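Adenylation domain (Streptomyces sp., PDB 5N9X) is an adenylation domain of the ANL superfamily, joining an AMP-binding region to a smaller C-terminal domain, with ATP and threonine bound in the model. Local coordinates at residues 35-40 and 226-231; 71-76 and 118-123; 88-93 and 151-156; 178-183 and 371-376; 450-455 and 506-511. All blocks are in the same frame, centred on the assembly; numbering follows the deposited sequence.

Interaction 1. Residues 35-40 and 226-231; sequences TALHID and AELVVL
His38 and Glu227 add a side-chain hydrogen bond to the backbone pairing of two parallel strands. His38 ND1 donates to Glu227 OE2 over 2.6 Å, in a bond bent at the hydrogen. That oxygen is met on its syn side, though tilted from the carboxylate plane, and lies near the edge of the imidazole, while ring and carboxylate planes are 54° apart. Both side chains leave their strands with CG anti to the backbone N (chi1 -163° for His38, -167° for Glu227). Because Glu227 then stays extended beyond CG, its carboxylate comes to the histidine two residues beyond Ala36, the register partner of Glu227. Thr35 runs alongside, its CG2 4.0 Å from Glu227 CG. On the sheet face away from this pair, Leu37 CD2 lies beside Leu228 CD2 at 3.9 Å. Ile39 CG1 rests 3.7 Å from Val230 CB. The register is fixed by Leu228 N to Ala36 O (2.9 Å), His38 N to Leu228 O (3.0 Å) and Val230 N to His38 O (3.0 Å). Strand 35-39, with a classic bulge where Ala36 and Leu37 both face Ile44, sits between antiparallel strand 42-45 and strand 227-230; Leu37 packs on helix 46-62 and Leu228 on helix 213-222.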
# COMPACT_ATOMS: atom_id res chain seq x y z
N THR A 35 -11.12 -21.18 10.42
CA THR A 35 -11.55 -19.81 10.69
C THR A 35 -11.06 -18.87 9.59
O THR A 35 -9.85 -18.73 9.38
CB THR A 35 -11.01 -19.30 12.06
OG1 THR A 35 -11.40 -20.20 13.12
CG2 THR A 35 -11.56 -17.91 12.38
N ALA A 36 -11.98 -18.23 8.89
CA ALA A 36 -11.59 -17.27 7.87
C ALA A 36 -11.35 -15.89 8.50
O ALA A 36 -10.35 -15.22 8.20
CB ALA A 36 -12.66 -17.19 6.78
N LEU A 37 -12.26 -15.46 9.37
CA LEU A 37 -12.16 -14.14 9.99
C LEU A 37 -12.13 -14.27 11.49
O LEU A 37 -12.89 -15.05 12.07
CB LEU A 37 -13.31 -13.23 9.56
CG LEU A 37 -13.60 -13.03 8.07
CD1 LEU A 37 -14.79 -12.11 7.90
CD2 LEU A 37 -12.39 -12.49 7.30
N HIS A 38 -11.25 -13.48 12.11
CA HIS A 38 -11.14 -13.40 13.56
C HIS A 38 -11.21 -11.93 13.99
O HIS A 38 -10.26 -11.18 13.78
CB HIS A 38 -9.83 -14.02 14.03
CG HIS A 38 -9.79 -14.35 15.50
ND1 HIS A 38 -8.75 -15.05 16.07
CD2 HIS A 38 -10.68 -14.11 16.49
CE1 HIS A 38 -8.99 -15.21 17.36
NE2 HIS A 38 -10.15 -14.65 17.64
N ILE A 39 -12.34 -11.54 14.58
CA ILE A 39 -12.54 -10.15 14.98
C ILE A 39 -12.79 -10.11 16.49
O ILE A 39 -13.88 -10.43 16.97
CB ILE A 39 -13.71 -9.50 14.20
CG1 ILE A 39 -13.55 -9.75 12.70
CG2 ILE A 39 -13.82 -8.00 14.51
CD1 ILE A 39 -14.33 -10.93 12.19
N ASP A 40 -11.74 -9.72 17.21
CA ASP A 40 -11.65 -9.89 18.66
C ASP A 40 -11.89 -11.37 19.01
O ASP A 40 -11.08 -12.21 18.64
CB ASP A 40 -12.64 -8.96 19.38
CG ASP A 40 -12.23 -7.49 19.28
OD1 ASP A 40 -11.01 -7.20 19.26
OD2 ASP A 40 -13.13 -6.63 19.18
N ALA A 226 -5.90 -19.83 5.52
CA ALA A 226 -5.35 -19.20 6.71
C ALA A 226 -6.39 -18.30 7.36
O ALA A 226 -7.47 -18.05 6.82
CB ALA A 226 -4.09 -18.40 6.36
N GLU A 227 -6.05 -17.79 8.53
CA GLU A 227 -6.93 -16.91 9.28
C GLU A 227 -6.61 -15.43 9.02
O GLU A 227 -5.43 -15.05 8.97
CB GLU A 227 -6.79 -17.22 10.76
CG GLU A 227 -7.83 -16.62 11.64
CD GLU A 227 -7.59 -16.98 13.09
OE1 GLU A 227 -7.29 -18.16 13.37
OE2 GLU A 227 -7.62 -16.07 13.93
N LEU A 228 -7.65 -14.61 8.88
CA LEU A 228 -7.49 -13.16 8.75
C LEU A 228 -7.92 -12.46 10.05
O LEU A 228 -9.11 -12.40 10.39
CB LEU A 228 -8.30 -12.62 7.56
CG LEU A 228 -8.19 -11.11 7.29
CD1 LEU A 228 -6.76 -10.70 6.95
CD2 LEU A 228 -9.13 -10.65 6.16
N VAL A 229 -6.95 -11.94 10.79
CA VAL A 229 -7.23 -11.22 12.02
C VAL A 229 -7.55 -9.74 11.73
O VAL A 229 -6.68 -9.00 11.27
CB VAL A 229 -6.05 -11.35 12.98
CG1 VAL A 229 -6.36 -10.66 14.29
CG2 VAL A 229 -5.73 -12.82 13.19
N VAL A 230 -8.78 -9.32 11.98
CA VAL A 230 -9.18 -7.95 11.63
C VAL A 230 -8.82 -7.00 12.75
O VAL A 230 -9.25 -7.22 13.88
CB VAL A 230 -10.69 -7.83 11.33
CG1 VAL A 230 -11.09 -6.36 11.12
CG2 VAL A 230 -11.06 -8.67 10.13
N LEU A 231 -8.02 -5.98 12.47
CA LEU A 231 -7.74 -4.98 13.50
C LEU A 231 -8.96 -4.06 13.55
O LEU A 231 -9.16 -3.24 12.66
CB LEU A 231 -6.43 -4.23 13.20
CG LEU A 231 -5.65 -3.68 14.39
CD1 LEU A 231 -5.59 -4.73 15.48
CD2 LEU A 231 -4.23 -3.24 13.98

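Interaction 2. Residues 71-76 and 118-123; sequences VALRMP and ALVGDP
Ala72 and Leu119 face each other in a parallel beta sheet, where strands 70-74 and 118-121 form the central pair of four, between strands 94-97 and 133-134. The short segments run 23° apart. Backbone hydrogen bonds set the register: Ala72 N to Ala118 O at 3.0 Å, Val120 N to Ala72 O at 2.7 Å, and Arg74 N to Val120 O at 2.8 Å, the last close to linear. Ala72 and Arg74 thus use their N-H groups toward the same strand, as alternate residues of a parallel pair do.

Apolar contacts occupy both faces. On one, Ala72 CB touches Leu119 CG at 3.7 Å. On the other, Val120 is central: its CG2 meets Val71 CG1 at 3.7 Å, and its CG1 is reached by the terminal methyl CE of Met75 at 3.5 Å, while Leu73 CD1 comes in beside Val120 CB. Met75 also packs on helices 79-90 and 136-141.

The polar side-chain contact belongs to Arg74. Its chain is extended from CG to NE, with CG anti to the backbone N (chi1 -175°), and runs alongside the partner segment as far as Asp122. Asp122 and Pro123 are poorly ordered, so this grip is less certain than the backbone bonds. There Arg74 NH1 donates to Asp122 O at 3.0 Å, the oxygen 22° out of the guanidinium plane, while Pro123 C lies over one face of the group.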
# COMPACT_ATOMS: atom_id res chain seq x y z
N VAL A 71 -19.16 -1.34 -7.73
CA VAL A 71 -19.95 -1.06 -6.55
C VAL A 71 -19.09 -0.49 -5.43
O VAL A 71 -18.07 -1.08 -5.05
CB VAL A 71 -20.69 -2.32 -6.06
CG1 VAL A 71 -21.55 -1.96 -4.87
CG2 VAL A 71 -21.58 -2.88 -7.16
N ALA A 72 -19.51 0.66 -4.90
CA ALA A 72 -18.80 1.30 -3.82
C ALA A 72 -18.96 0.50 -2.54
O ALA A 72 -20.03 -0.06 -2.28
CB ALA A 72 -19.29 2.70 -3.61
N LEU A 73 -17.91 0.47 -1.74
CA LEU A 73 -17.97 -0.17 -0.43
C LEU A 73 -17.52 0.83 0.60
O LEU A 73 -16.40 1.33 0.54
CB LEU A 73 -17.12 -1.44 -0.38
CG LEU A 73 -17.07 -2.11 1.00
CD1 LEU A 73 -18.45 -2.67 1.36
CD2 LEU A 73 -16.01 -3.20 1.10
N ARG A 74 -18.39 1.14 1.55
CA ARG A 74 -18.06 2.11 2.61
C ARG A 74 -18.45 1.59 4.00
O ARG A 74 -19.58 1.77 4.44
CB ARG A 74 -18.75 3.45 2.33
CG ARG A 74 -18.36 4.51 3.31
CD ARG A 74 -19.13 5.80 3.07
NE ARG A 74 -18.56 6.88 3.88
CZ ARG A 74 -18.79 7.06 5.18
NH1 ARG A 74 -19.57 6.22 5.85
NH2 ARG A 74 -18.24 8.08 5.82
N MET A 75 -17.49 0.94 4.66
CA MET A 75 -17.72 0.25 5.93
C MET A 75 -16.46 0.18 6.79
O MET A 75 -15.37 0.03 6.27
CB MET A 75 -18.18 -1.20 5.72
CG MET A 75 -19.51 -1.41 5.07
SD MET A 75 -20.15 -3.02 5.58
CE MET A 75 -20.98 -3.51 4.08
N PRO A 76 -16.63 0.24 8.11
CA PRO A 76 -15.50 -0.05 9.00
C PRO A 76 -14.99 -1.47 8.77
O PRO A 76 -15.79 -2.31 8.36
CB PRO A 76 -16.11 0.11 10.39
CG PRO A 76 -17.58 -0.13 10.19
CD PRO A 76 -17.88 0.48 8.85
N ALA A 118 -24.10 1.27 -7.49
CA ALA A 118 -24.64 1.08 -6.14
C ALA A 118 -23.58 1.34 -5.08
O ALA A 118 -22.41 1.44 -5.40
CB ALA A 118 -25.18 -0.33 -6.00
N LEU A 119 -24.00 1.44 -3.82
CA LEU A 119 -23.05 1.52 -2.71
C LEU A 119 -23.41 0.49 -1.61
O LEU A 119 -24.58 0.28 -1.30
CB LEU A 119 -23.02 2.94 -2.15
CG LEU A 119 -21.94 3.24 -1.11
CD1 LEU A 119 -21.42 4.66 -1.26
CD2 LEU A 119 -22.43 3.03 0.32
N VAL A 120 -22.40 -0.15 -1.03
CA VAL A 120 -22.64 -1.06 0.08
C VAL A 120 -22.03 -0.51 1.35
O VAL A 120 -20.86 -0.15 1.38
CB VAL A 120 -22.08 -2.47 -0.19
CG1 VAL A 120 -22.49 -3.42 0.92
CG2 VAL A 120 -22.59 -3.00 -1.50
N GLY A 121 -22.84 -0.47 2.42
CA GLY A 121 -22.47 0.16 3.68
C GLY A 121 -23.34 1.39 3.85
O GLY A 121 -24.21 1.61 3.01
N ASP A 122 -23.16 2.19 4.90
CA ASP A 122 -23.88 3.46 4.93
C ASP A 122 -22.99 4.61 4.49
O ASP A 122 -21.79 4.59 4.67
CB ASP A 122 -24.44 3.78 6.31
CG ASP A 122 -25.52 4.82 6.24
OD1 ASP A 122 -25.30 5.94 6.75
OD2 ASP A 122 -26.58 4.52 5.65
N PRO A 123 -23.58 5.60 3.82
CA PRO A 123 -22.92 6.85 3.45
C PRO A 123 -22.76 7.81 4.62
O PRO A 123 -23.31 8.93 4.59
CB PRO A 123 -23.88 7.44 2.41
CG PRO A 123 -25.17 6.58 2.52
CD PRO A 123 -24.66 5.28 2.88

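Interaction 3. Residues 88-93 and 151-156; sequences ILRAGA and PGPERP
Arg90 reaches from the last turn of helix 79-90 to hold Pro153 by its backbone oxygen. Arg90 NH1 and NH2 both donate to Pro153 O, at 2.8 and 2.9 Å, in an end-on grip on one atom. The oxygen stays in the guanidinium plane; NH2 approaches it in the carbonyl plane, whereas NH1 comes from above that plane. A bend at chi2 (65°) turns the arginine toward the loop although its CB points away from it. Arg155 CG lies 3.3 Å above the plane of the Arg90 guanidinium, toward its rim, and the two guanidinium groups overlap obliquely, planes 32° apart, with Arg90 NE 3.3 Å from Arg155 NH1. Pro153 CG lies over the opposite face, 4.0 Å from Arg90 NH1, so the group is held from both sides. A salt bridge from Arg90 NE to Glu54 of helix 46-62 probably offsets some of this positive charge.

The helix ends in a Schellman motif at Gly92, which has positive phi and donates its N-H back to Leu89 O, while Ala93 N bonds to Ile88 O. Pro156 covers this terminus: its CG is 3.4 Å from Leu89 O and its CB 3.8 Å from Gly92 CA. Val21 of helix 20-30 packs against both Pro156 and Arg155.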
# COMPACT_ATOMS: atom_id res chain seq x y z
N ILE A 88 -19.70 -8.74 -3.57
CA ILE A 88 -19.46 -7.90 -4.75
C ILE A 88 -18.65 -8.63 -5.82
O ILE A 88 -18.98 -8.56 -7.01
CB ILE A 88 -18.76 -6.56 -4.34
CG1 ILE A 88 -19.71 -5.68 -3.54
CG2 ILE A 88 -18.24 -5.82 -5.55
CD1 ILE A 88 -19.06 -4.45 -2.90
N LEU A 89 -17.59 -9.33 -5.41
CA LEU A 89 -16.75 -10.05 -6.36
C LEU A 89 -17.49 -11.25 -6.97
O LEU A 89 -17.45 -11.46 -8.20
CB LEU A 89 -15.46 -10.52 -5.70
CG LEU A 89 -14.47 -9.46 -5.21
CD1 LEU A 89 -13.24 -10.13 -4.57
CD2 LEU A 89 -14.08 -8.49 -6.35
N ARG A 90 -18.15 -12.03 -6.10
CA ARG A 90 -18.97 -13.15 -6.55
C ARG A 90 -20.03 -12.69 -7.55
O ARG A 90 -20.28 -13.38 -8.53
CB ARG A 90 -19.60 -13.89 -5.36
CG ARG A 90 -20.62 -14.96 -5.77
CD ARG A 90 -19.96 -16.08 -6.53
NE ARG A 90 -20.91 -17.04 -7.07
CZ ARG A 90 -21.48 -16.96 -8.28
NH1 ARG A 90 -21.22 -15.92 -9.08
NH2 ARG A 90 -22.32 -17.90 -8.69
N ALA A 91 -20.61 -11.50 -7.35
CA ALA A 91 -21.58 -10.96 -8.31
C ALA A 91 -20.96 -10.51 -9.65
O ALA A 91 -21.65 -9.94 -10.50
CB ALA A 91 -22.34 -9.80 -7.70
N GLY A 92 -19.66 -10.73 -9.82
CA GLY A 92 -18.98 -10.35 -11.05
C GLY A 92 -18.60 -8.88 -11.16
O GLY A 92 -18.15 -8.43 -12.21
N ALA A 93 -18.77 -8.14 -10.06
CA ALA A 93 -18.58 -6.70 -10.05
C ALA A 93 -17.26 -6.33 -9.42
O ALA A 93 -16.61 -7.16 -8.78
CB ALA A 93 -19.72 -6.02 -9.28
N PRO A 151 -26.06 -21.86 -7.43
CA PRO A 151 -25.58 -21.76 -8.82
C PRO A 151 -25.15 -20.32 -9.09
O PRO A 151 -24.09 -20.04 -9.67
CB PRO A 151 -26.82 -22.13 -9.65
CG PRO A 151 -27.83 -22.67 -8.64
CD PRO A 151 -27.52 -21.95 -7.38
N GLY A 152 -26.06 -19.42 -8.70
CA GLY A 152 -25.79 -18.01 -8.53
C GLY A 152 -25.71 -17.18 -9.78
O GLY A 152 -25.91 -17.68 -10.90
N PRO A 153 -25.43 -15.88 -9.60
CA PRO A 153 -25.13 -14.94 -10.69
C PRO A 153 -23.95 -15.47 -11.48
O PRO A 153 -23.20 -16.30 -10.97
CB PRO A 153 -24.77 -13.64 -9.96
CG PRO A 153 -24.71 -13.97 -8.49
CD PRO A 153 -25.49 -15.22 -8.29
N GLU A 154 -23.79 -15.00 -12.71
CA GLU A 154 -22.66 -15.39 -13.54
C GLU A 154 -21.34 -15.03 -12.85
O GLU A 154 -21.26 -13.99 -12.21
CB GLU A 154 -22.76 -14.70 -14.89
CG GLU A 154 -21.67 -15.06 -15.85
CD GLU A 154 -21.81 -14.35 -17.16
OE1 GLU A 154 -22.77 -13.57 -17.32
OE2 GLU A 154 -20.94 -14.57 -18.03
N ARG A 155 -20.33 -15.90 -12.95
CA ARG A 155 -19.05 -15.69 -12.27
C ARG A 155 -18.10 -14.81 -13.10
O ARG A 155 -18.17 -14.80 -14.33
CB ARG A 155 -18.38 -17.05 -11.97
CG ARG A 155 -18.92 -17.75 -10.74
CD ARG A 155 -18.46 -19.22 -10.61
NE ARG A 155 -19.42 -19.97 -9.80
CZ ARG A 155 -19.46 -19.94 -8.47
NH1 ARG A 155 -18.57 -19.20 -7.81
NH2 ARG A 155 -20.38 -20.62 -7.80
N PRO A 156 -17.22 -14.06 -12.42
CA PRO A 156 -16.31 -13.18 -13.17
C PRO A 156 -15.17 -13.94 -13.82
O PRO A 156 -14.91 -15.07 -13.39
CB PRO A 156 -15.79 -12.21 -12.09
CG PRO A 156 -15.94 -12.96 -10.80
CD PRO A 156 -17.12 -13.87 -10.96

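Interaction 4. Residues 178-183 and 371-376; sequences PVRHGN and VSEGYL
Pro178 lies opposite Leu376 and Asn183 opposite Val371, with CA atoms 6.6 and 6.7 Å apart, so the segments run in opposing senses without direct backbone pairing. The first passes from strand 175-180 into helix 181-191, Arg180 holding the N-cap position; the second is an irregular loop. Asn183, three residues into the helix, turns back so that its OD1 accepts from Arg180 N, which secures the strand-to-helix turn. Its ND2 bonds to Pro369 O, just before the loop.

Arg180 NH1 and Glu373 OE2 form a salt bridge, modelled at 2.5 Å. Glu373 CG, beside the backbone N (chi1 -62°), lies 3.1 Å above the guanidinium plane near its rim, and the bend at chi2 carries the carboxylate to NH1, with guanidinium and carboxylate planes 84° apart. Pro178 packs through CD, 3.2 Å from Gly374 O. Next in the loop, Tyr375 has its side chain about 5 Å from the bound ATP, with its OH hydrogen-bonded to Glu315, Arg385 and Tyr402; the loop thus passes close to the nucleotide.

Between the segments one water joins three groups: it donates to Pro178 O at 2.9 Å and to Asn183 OD1 at 2.8 Å, and accepts from Glu373 N.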
# COMPACT_ATOMS: atom_id res chain seq x y z
N PRO A 178 -7.83 0.53 -11.90
CA PRO A 178 -8.62 -0.71 -11.86
C PRO A 178 -7.74 -1.94 -11.99
O PRO A 178 -6.99 -2.08 -12.97
CB PRO A 178 -9.56 -0.57 -13.06
CG PRO A 178 -8.78 0.30 -14.03
CD PRO A 178 -7.86 1.18 -13.22
N VAL A 179 -7.83 -2.84 -11.03
CA VAL A 179 -7.00 -4.05 -11.02
C VAL A 179 -7.86 -5.28 -11.26
O VAL A 179 -8.84 -5.52 -10.53
CB VAL A 179 -6.24 -4.19 -9.68
CG1 VAL A 179 -5.48 -5.50 -9.60
CG2 VAL A 179 -5.32 -3.00 -9.51
N ARG A 180 -7.50 -6.06 -12.28
CA ARG A 180 -8.26 -7.27 -12.65
C ARG A 180 -7.96 -8.53 -11.82
O ARG A 180 -6.90 -8.66 -11.23
CB ARG A 180 -8.03 -7.58 -14.12
CG ARG A 180 -8.69 -6.58 -15.05
CD ARG A 180 -7.87 -6.38 -16.31
NE ARG A 180 -8.74 -6.02 -17.44
CZ ARG A 180 -8.51 -6.37 -18.71
NH1 ARG A 180 -7.43 -7.08 -19.02
NH2 ARG A 180 -9.37 -6.02 -19.66
N HIS A 181 -8.93 -9.44 -11.78
CA HIS A 181 -8.81 -10.73 -11.10
C HIS A 181 -7.51 -11.43 -11.48
O HIS A 181 -6.75 -11.85 -10.60
CB HIS A 181 -10.02 -11.62 -11.43
CG HIS A 181 -11.23 -11.31 -10.60
ND1 HIS A 181 -11.40 -11.80 -9.32
CD2 HIS A 181 -12.33 -10.57 -10.87
CE1 HIS A 181 -12.55 -11.36 -8.83
NE2 HIS A 181 -13.14 -10.61 -9.76
N GLY A 182 -7.25 -11.56 -12.78
CA GLY A 182 -6.00 -12.10 -13.28
C GLY A 182 -4.76 -11.34 -12.87
O GLY A 182 -3.68 -11.93 -12.72
N ASN A 183 -4.87 -10.02 -12.68
CA ASN A 183 -3.74 -9.30 -12.10
C ASN A 183 -3.46 -9.84 -10.69
O ASN A 183 -2.34 -10.28 -10.41
CB ASN A 183 -3.97 -7.79 -12.03
CG ASN A 183 -4.15 -7.13 -13.41
OD1 ASN A 183 -4.97 -6.25 -13.55
ND2 ASN A 183 -3.34 -7.52 -14.39
N VAL A 371 0.65 -6.16 -14.36
CA VAL A 371 0.47 -4.77 -14.75
C VAL A 371 -1.00 -4.47 -15.14
O VAL A 371 -1.56 -5.09 -16.05
CB VAL A 371 1.42 -4.38 -15.92
CG1 VAL A 371 1.24 -2.91 -16.27
CG2 VAL A 371 2.90 -4.67 -15.56
N SER A 372 -1.59 -3.51 -14.44
CA SER A 372 -2.94 -3.00 -14.75
C SER A 372 -3.16 -2.52 -16.19
O SER A 372 -2.22 -2.27 -16.92
CB SER A 372 -3.29 -1.85 -13.81
OG SER A 372 -2.72 -0.63 -14.25
N GLU A 373 -4.42 -2.36 -16.57
CA GLU A 373 -4.74 -1.95 -17.92
C GLU A 373 -4.81 -0.44 -18.09
O GLU A 373 -5.43 0.04 -19.04
CB GLU A 373 -6.08 -2.57 -18.37
CG GLU A 373 -6.10 -4.09 -18.42
CD GLU A 373 -5.18 -4.70 -19.47
OE1 GLU A 373 -4.36 -3.97 -20.08
OE2 GLU A 373 -5.28 -5.94 -19.67
N GLY A 374 -4.19 0.30 -17.19
CA GLY A 374 -4.18 1.75 -17.27
C GLY A 374 -5.17 2.42 -16.33
O GLY A 374 -6.00 1.75 -15.72
N TYR A 375 -5.08 3.74 -16.21
CA TYR A 375 -5.94 4.47 -15.30
C TYR A 375 -7.37 4.50 -15.80
O TYR A 375 -7.64 4.30 -16.99
CB TYR A 375 -5.43 5.91 -15.10
CG TYR A 375 -4.05 5.92 -14.52
CD1 TYR A 375 -3.83 5.55 -13.21
CD2 TYR A 375 -2.95 6.28 -15.29
CE1 TYR A 375 -2.57 5.54 -12.68
CE2 TYR A 375 -1.68 6.27 -14.77
CZ TYR A 375 -1.50 5.90 -13.46
OH TYR A 375 -0.25 5.91 -12.94
N LEU A 376 -8.29 4.72 -14.85
CA LEU A 376 -9.69 4.95 -15.16
C LEU A 376 -9.91 6.42 -15.54
O LEU A 376 -9.57 7.33 -14.76
CB LEU A 376 -10.56 4.55 -13.97
CG LEU A 376 -12.06 4.78 -14.12
CD1 LEU A 376 -12.71 3.51 -14.68
CD2 LEU A 376 -12.68 5.16 -12.77
O HOH W 1 -6.06 -4.03 -14.92

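Interaction 5. Residues 450-455 and 506-511; sequences DAVVWV and PELPRT
Leu508 packs against Val452 and Asp450 on strand 450-457, outermost in the sheet it forms with strands 463-470 and 501-505 in the alpha/beta C-terminal domain. The alternation of strand 450-457 sets the pattern: Asp450 and Val452 direct CB toward the loop, while Ala451 points away from it and meets Val442 of helix 435-443.

Apolar contact is made through one methyl. Leu508 CG lies anti to its carbonyl carbon (chi1 -68°), and its CD1 reaches Val452 CG2 at 3.5 Å and Asp450 CB at 3.9 Å. The leucine crosses the valine at a slant and the aspartate at about a right angle. It also touches Thr470, so this side chain spans strands 450-457 and 463-470. The loop runs on toward Lys515, which lines the pockets of the bound ATP and threonine, both about 12 Å from the Arg510 side chain.

No hydrogen bond joins the segments; the polar part is electrostatic. Asp450 OD1 has its salt bridge elsewhere, with Arg443 NE, and accepts a weak bond from Ala451 N at 2.9 Å. Its other oxygen faces Arg510, whose chain bends at chi2 (-72°). Asp450 OD2 lies at the edge of that guanidinium, 4.0 Å from Arg510 NH2, beyond a salt bridge, with the carboxylate and guanidinium planes 53° apart.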
# COMPACT_ATOMS: atom_id res chain seq x y z
N ASP A 450 10.61 12.28 11.84
CA ASP A 450 10.29 12.33 10.42
C ASP A 450 10.43 13.71 9.80
O ASP A 450 10.26 14.72 10.47
CB ASP A 450 8.87 11.82 10.20
CG ASP A 450 8.75 10.94 8.98
OD1 ASP A 450 9.46 11.17 7.97
OD2 ASP A 450 7.94 9.98 9.05
N ALA A 451 10.71 13.74 8.50
CA ALA A 451 10.85 15.00 7.78
C ALA A 451 10.24 14.96 6.37
O ALA A 451 10.29 13.95 5.70
CB ALA A 451 12.32 15.39 7.71
N VAL A 452 9.68 16.09 5.93
CA VAL A 452 9.24 16.28 4.55
C VAL A 452 9.90 17.54 4.00
O VAL A 452 9.73 18.62 4.56
CB VAL A 452 7.71 16.41 4.45
CG1 VAL A 452 7.27 16.76 3.02
CG2 VAL A 452 7.04 15.15 4.94
N VAL A 453 10.65 17.40 2.91
CA VAL A 453 11.36 18.54 2.35
C VAL A 453 10.85 18.79 0.94
O VAL A 453 10.78 17.86 0.14
CB VAL A 453 12.89 18.31 2.31
CG1 VAL A 453 13.59 19.51 1.66
CG2 VAL A 453 13.45 18.06 3.70
N TRP A 454 10.47 20.03 0.64
CA TRP A 454 10.04 20.34 -0.73
C TRP A 454 10.40 21.76 -1.19
O TRP A 454 10.82 22.59 -0.40
CB TRP A 454 8.52 20.12 -0.87
CG TRP A 454 7.66 21.14 -0.21
CD1 TRP A 454 6.92 22.12 -0.83
CD2 TRP A 454 7.40 21.27 1.18
NE1 TRP A 454 6.23 22.85 0.11
CE2 TRP A 454 6.51 22.35 1.35
CE3 TRP A 454 7.86 20.58 2.32
CZ2 TRP A 454 6.05 22.76 2.60
CZ3 TRP A 454 7.42 20.98 3.56
CH2 TRP A 454 6.52 22.07 3.70
N VAL A 455 10.27 22.00 -2.49
CA VAL A 455 10.36 23.35 -3.00
C VAL A 455 9.00 24.02 -2.83
O VAL A 455 7.98 23.51 -3.26
CB VAL A 455 10.82 23.39 -4.48
CG1 VAL A 455 10.91 24.84 -4.98
CG2 VAL A 455 12.18 22.71 -4.61
N PRO A 506 3.48 18.56 15.27
CA PRO A 506 3.29 17.49 16.26
C PRO A 506 3.26 16.10 15.61
O PRO A 506 3.79 15.13 16.15
CB PRO A 506 1.93 17.83 16.90
CG PRO A 506 1.75 19.29 16.65
CD PRO A 506 2.41 19.56 15.32
N GLU A 507 2.63 16.03 14.44
CA GLU A 507 2.63 14.85 13.58
C GLU A 507 2.59 15.33 12.13
O GLU A 507 2.12 16.43 11.87
CB GLU A 507 1.41 13.93 13.84
CG GLU A 507 0.68 14.11 15.18
CD GLU A 507 -0.66 13.37 15.22
OE1 GLU A 507 -1.13 12.94 14.14
OE2 GLU A 507 -1.26 13.23 16.32
N LEU A 508 3.07 14.52 11.20
CA LEU A 508 2.87 14.84 9.79
C LEU A 508 1.47 14.37 9.41
O LEU A 508 1.00 13.34 9.91
CB LEU A 508 3.93 14.16 8.92
CG LEU A 508 5.37 14.66 9.05
CD1 LEU A 508 6.31 13.90 8.13
CD2 LEU A 508 5.49 16.16 8.83
N PRO A 509 0.78 15.13 8.53
CA PRO A 509 -0.52 14.69 8.02
C PRO A 509 -0.37 13.43 7.18
O PRO A 509 0.67 13.28 6.53
CB PRO A 509 -0.98 15.88 7.17
CG PRO A 509 0.27 16.56 6.77
CD PRO A 509 1.17 16.44 7.97
N ARG A 510 -1.39 12.58 7.19
CA ARG A 510 -1.31 11.23 6.63
C ARG A 510 -2.45 10.93 5.68
O ARG A 510 -3.61 11.12 6.04
CB ARG A 510 -1.36 10.20 7.76
CG ARG A 510 -0.29 10.27 8.82
CD ARG A 510 1.07 9.83 8.36
NE ARG A 510 2.03 9.97 9.45
CZ ARG A 510 3.34 9.83 9.31
NH1 ARG A 510 3.84 9.49 8.14
NH2 ARG A 510 4.14 10.01 10.35
N THR A 511 -2.12 10.44 4.47
CA THR A 511 -3.11 9.80 3.60
C THR A 511 -3.48 8.43 4.21
O THR A 511 -2.76 7.93 5.08
CB THR A 511 -2.59 9.64 2.15
OG1 THR A 511 -1.22 9.28 2.17
CG2 THR A 511 -2.73 10.95 1.37

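Interactions 1 to 4 lie in the AMP-binding region and interaction 5 in the C-terminal domain, about 42 Å from interaction 3 between centres. Interactions 2 and 3 touch, strand 70-74 being followed by helix 79-90: Ile88 CD1 packs 4.0 Å from Val71 CG1. Interaction 3 meets interaction 4, where Pro156 CG lies 3.8 Å from His181 NE2, so interactions 2, 3 and 4 form a chain of touching contacts, the last with a loop near the bound ATP. Interaction 1 stands apart in a separate sheet, about 21 Å from interaction 2 between centres. Along the chain its segments enclose interactions 2 and 3 and alternate with those of interaction 4, so sequence-distant segments interleave within the AMP-binding region.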